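Local coordinates for protein D-alanyl-D-alanine carboxypeptidase (Mycobacterium tuberculosis H37Rv, PDB 4RYE) that probably removes the terminal D-alanine from peptidoglycan stem pentapeptides, acting as a serine D,D-carboxypeptidase of the penicillin-binding protein family in cell wall biogenesis, at residues Val13-Val25 and Val33-Pro45. Numbering follows the deposited sequence.
Sequences VPIPDGPAQTWIV and VLAGRDQNVAHPP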
# COMPACT_ATOMS: atom_id res chain seq x y z
N VAL A 13 -22.33 -13.18 9.53
CA VAL A 13 -22.71 -11.96 10.21
C VAL A 13 -22.66 -10.80 9.22
O VAL A 13 -21.65 -10.64 8.52
CB VAL A 13 -21.76 -11.67 11.39
CG1 VAL A 13 -21.89 -10.23 11.85
CG2 VAL A 13 -22.03 -12.66 12.53
N PRO A 14 -23.73 -10.01 9.15
CA PRO A 14 -23.76 -8.83 8.26
C PRO A 14 -22.58 -7.90 8.54
O PRO A 14 -22.29 -7.58 9.70
CB PRO A 14 -25.08 -8.13 8.64
CG PRO A 14 -25.94 -9.22 9.20
CD PRO A 14 -24.98 -10.14 9.92
N ILE A 15 -21.89 -7.50 7.48
CA ILE A 15 -20.73 -6.62 7.58
C ILE A 15 -21.19 -5.18 7.78
O ILE A 15 -21.94 -4.65 6.96
CB ILE A 15 -19.84 -6.76 6.34
CG1 ILE A 15 -19.27 -8.19 6.27
CG2 ILE A 15 -18.71 -5.74 6.34
CD1 ILE A 15 -18.35 -8.46 5.08
N PRO A 16 -20.76 -4.54 8.88
CA PRO A 16 -21.21 -3.18 9.20
C PRO A 16 -20.87 -2.20 8.08
O PRO A 16 -19.87 -2.39 7.39
CB PRO A 16 -20.41 -2.84 10.46
CG PRO A 16 -20.21 -4.17 11.14
CD PRO A 16 -19.95 -5.13 9.97
N ASP A 17 -21.70 -1.18 7.90
CA ASP A 17 -21.42 -0.18 6.88
C ASP A 17 -20.15 0.59 7.23
O ASP A 17 -19.78 0.71 8.40
CB ASP A 17 -22.60 0.79 6.73
CG ASP A 17 -23.90 0.09 6.34
OD1 ASP A 17 -23.84 -1.07 5.89
OD2 ASP A 17 -24.97 0.72 6.47
N GLY A 18 -19.47 1.10 6.20
CA GLY A 18 -18.24 1.86 6.41
C GLY A 18 -18.00 2.85 5.28
O GLY A 18 -18.72 2.83 4.28
N PRO A 19 -17.00 3.72 5.44
CA PRO A 19 -16.72 4.78 4.47
C PRO A 19 -16.21 4.28 3.12
O PRO A 19 -16.42 4.97 2.12
CB PRO A 19 -15.64 5.62 5.16
CG PRO A 19 -15.01 4.69 6.17
CD PRO A 19 -16.16 3.85 6.65
N ALA A 20 -15.53 3.14 3.08
CA ALA A 20 -14.96 2.63 1.83
C ALA A 20 -16.05 2.22 0.85
O ALA A 20 -16.94 1.46 1.21
CB ALA A 20 -14.01 1.45 2.09
N GLN A 21 -15.99 2.71 -0.39
CA GLN A 21 -17.02 2.34 -1.37
C GLN A 21 -16.74 1.01 -2.08
O GLN A 21 -17.67 0.37 -2.56
CB GLN A 21 -17.30 3.48 -2.36
CG GLN A 21 -18.01 4.67 -1.72
CD GLN A 21 -19.32 4.27 -1.07
OE1 GLN A 21 -20.31 4.03 -1.75
NE2 GLN A 21 -19.32 4.18 0.26
N THR A 22 -15.47 0.61 -2.17
CA THR A 22 -15.14 -0.76 -2.58
C THR A 22 -14.15 -1.33 -1.59
O THR A 22 -13.37 -0.60 -1.01
CB THR A 22 -14.50 -0.84 -3.99
OG1 THR A 22 -13.11 -0.48 -3.90
CG2 THR A 22 -15.24 0.06 -5.01
N TRP A 23 -14.18 -2.65 -1.41
CA TRP A 23 -13.25 -3.30 -0.48
C TRP A 23 -13.28 -4.80 -0.72
O TRP A 23 -14.16 -5.31 -1.43
CB TRP A 23 -13.59 -2.96 0.99
CG TRP A 23 -15.05 -3.16 1.36
CD1 TRP A 23 -16.02 -2.21 1.43
CD2 TRP A 23 -15.67 -4.40 1.73
NE1 TRP A 23 -17.21 -2.77 1.80
CE2 TRP A 23 -17.03 -4.12 1.99
CE3 TRP A 23 -15.22 -5.72 1.86
CZ2 TRP A 23 -17.94 -5.11 2.37
CZ3 TRP A 23 -16.13 -6.70 2.24
CH2 TRP A 23 -17.47 -6.39 2.48
N ILE A 24 -12.31 -5.50 -0.15
CA ILE A 24 -12.23 -6.96 -0.28
C ILE A 24 -11.55 -7.49 0.96
O ILE A 24 -10.76 -6.80 1.58
CB ILE A 24 -11.45 -7.37 -1.57
CG1 ILE A 24 -11.60 -8.87 -1.86
CG2 ILE A 24 -9.98 -6.96 -1.50
CD1 ILE A 24 -11.04 -9.28 -3.23
N VAL A 25 -11.89 -8.71 1.36
CA VAL A 25 -11.22 -9.40 2.47
C VAL A 25 -10.80 -10.75 1.94
O VAL A 25 -11.64 -11.51 1.44
CB VAL A 25 -12.16 -9.62 3.68
CG1 VAL A 25 -11.40 -10.31 4.82
CG2 VAL A 25 -12.74 -8.30 4.17
N VAL A 33 -11.20 -15.63 -1.25
CA VAL A 33 -11.84 -14.34 -0.97
C VAL A 33 -13.00 -14.57 0.00
O VAL A 33 -13.90 -15.37 -0.27
CB VAL A 33 -12.33 -13.66 -2.27
CG1 VAL A 33 -13.07 -12.37 -1.96
CG2 VAL A 33 -11.14 -13.37 -3.18
N LEU A 34 -12.97 -13.89 1.14
CA LEU A 34 -13.99 -14.09 2.18
C LEU A 34 -15.21 -13.21 1.94
O LEU A 34 -16.35 -13.61 2.21
CB LEU A 34 -13.41 -13.81 3.57
CG LEU A 34 -12.40 -14.79 4.19
CD1 LEU A 34 -11.10 -14.83 3.43
CD2 LEU A 34 -12.13 -14.39 5.62
N ALA A 35 -14.97 -11.99 1.46
CA ALA A 35 -16.05 -11.06 1.18
C ALA A 35 -15.53 -9.93 0.32
O ALA A 35 -14.34 -9.67 0.29
CB ALA A 35 -16.64 -10.50 2.49
N GLY A 36 -16.42 -9.25 -0.38
CA GLY A 36 -15.99 -8.13 -1.19
C GLY A 36 -17.16 -7.24 -1.55
O GLY A 36 -18.31 -7.69 -1.59
N ARG A 37 -16.87 -5.96 -1.76
CA ARG A 37 -17.86 -5.06 -2.30
C ARG A 37 -17.27 -4.34 -3.50
O ARG A 37 -16.28 -3.61 -3.35
CB ARG A 37 -18.30 -4.04 -1.26
CG ARG A 37 -19.37 -3.10 -1.79
CD ARG A 37 -19.85 -2.12 -0.74
NE ARG A 37 -20.77 -1.15 -1.31
CZ ARG A 37 -20.90 0.10 -0.88
NH1 ARG A 37 -20.17 0.54 0.13
NH2 ARG A 37 -21.77 0.92 -1.47
N ASP A 38 -17.85 -4.56 -4.68
CA ASP A 38 -17.33 -3.98 -5.92
C ASP A 38 -15.80 -4.14 -6.04
O ASP A 38 -15.10 -3.23 -6.50
CB ASP A 38 -17.73 -2.50 -6.01
CG ASP A 38 -19.18 -2.31 -6.36
OD1 ASP A 38 -19.82 -3.26 -6.86
OD2 ASP A 38 -19.70 -1.19 -6.13
N GLN A 39 -15.29 -5.30 -5.64
CA GLN A 39 -13.85 -5.48 -5.56
C GLN A 39 -13.11 -5.45 -6.91
O GLN A 39 -11.89 -5.40 -6.94
CB GLN A 39 -13.51 -6.77 -4.79
CG GLN A 39 -14.00 -8.04 -5.44
CD GLN A 39 -15.32 -8.52 -4.84
OE1 GLN A 39 -16.26 -7.73 -4.66
NE2 GLN A 39 -15.38 -9.81 -4.52
N ASN A 40 -13.84 -5.48 -8.02
CA ASN A 40 -13.21 -5.38 -9.34
C ASN A 40 -13.48 -4.04 -10.04
O ASN A 40 -13.17 -3.88 -11.22
CB ASN A 40 -13.65 -6.53 -10.25
CG ASN A 40 -13.31 -7.90 -9.67
OD1 ASN A 40 -12.21 -8.12 -9.17
ND2 ASN A 40 -14.27 -8.81 -9.71
N VAL A 41 -14.06 -3.09 -9.31
CA VAL A 41 -14.34 -1.77 -9.88
C VAL A 41 -13.10 -0.89 -9.76
O VAL A 41 -12.53 -0.75 -8.67
CB VAL A 41 -15.56 -1.11 -9.19
CG1 VAL A 41 -15.70 0.34 -9.61
CG2 VAL A 41 -16.83 -1.89 -9.49
N ALA A 42 -12.66 -0.30 -10.88
CA ALA A 42 -11.42 0.49 -10.90
C ALA A 42 -11.60 1.88 -10.31
O ALA A 42 -12.56 2.58 -10.61
CB ALA A 42 -10.86 0.59 -12.33
N HIS A 43 -10.65 2.27 -9.47
CA HIS A 43 -10.58 3.61 -8.88
C HIS A 43 -9.10 3.98 -8.79
O HIS A 43 -8.24 3.11 -8.87
CB HIS A 43 -11.21 3.64 -7.48
CG HIS A 43 -12.70 3.49 -7.48
ND1 HIS A 43 -13.55 4.46 -7.97
CD2 HIS A 43 -13.49 2.48 -7.04
CE1 HIS A 43 -14.80 4.05 -7.83
NE2 HIS A 43 -14.80 2.86 -7.27
N PRO A 44 -8.81 5.28 -8.66
CA PRO A 44 -7.40 5.68 -8.48
C PRO A 44 -6.86 5.13 -7.17
O PRO A 44 -7.58 5.11 -6.17
CB PRO A 44 -7.48 7.21 -8.43
CG PRO A 44 -8.75 7.54 -9.22
CD PRO A 44 -9.70 6.44 -8.84
N PRO A 45 -5.60 4.66 -7.17
CA PRO A 45 -5.03 4.01 -6.00
C PRO A 45 -4.36 4.96 -5.00
O PRO A 45 -4.14 4.56 -3.86
CB PRO A 45 -3.96 3.10 -6.61
CG PRO A 45 -3.49 3.86 -7.82
CD PRO A 45 -4.76 4.48 -8.37
O HOH W 1 -18.92 0.78 -4.93
O HOH W 2 -12.42 -2.00 -6.32
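Trp23 and Arg37 face each other as a hydrogen-bonded antiparallel pair and carry the centre of this contact. Trp23 N donates to Arg37 O at 3.0 Å, and Arg37 N returns a bond to Trp23 O at 2.8 Å. Arg37 CB sits over one face of the indole, 3.7 Å from the centroid of the five-membered ring, a CH-pi contact. Trp23 CG stands between the backbone N and the carbonyl carbon (chi1 50°), which lays the ring along the partner strand with one face against Gly36 C and Arg37 CB. Ala35 CB meets the ring at its edge, and Ile15 CD1 packs on the same methyl at 3.7 Å. Beyond the indole, the extended Arg37 chain runs beside Gln21. The Gln21 O lies above one face of the guanidinium, whose plane is almost perpendicular to the Gln21 amide.

Further along, Val25 N donates to Ala35 O at 2.8 Å. Val25 O takes a bond from Leu34 N and a weak one from Ala35 N, as both residues face Val25 in a classic beta bulge. On the face opposite Trp23, Ile24 CG1 meets Val33 CG1 and its CD1 rests on Gln39.

After Arg37 the chain makes a type I turn from Asp38 to Val41. One water accepts from Thr22 OG1 and donates to Asp38 O and Val41 O, tying the turn to the strand. Thr22 CG2 touches the edge of the His43 ring, 3.6 Å from CD2, and Tyr236 stacks on that ring.

The two strands form the N-terminal hairpin of the penicillin-binding-protein sheet. Strand 228-237 pairs with Thr22 and Ile24, and strand 267-268 flanks the hairpin at Val33. Helix 246-259 packs on Ile15, Pro19 and Ala20, while helix 155-166 covers Thr22 and Ile24.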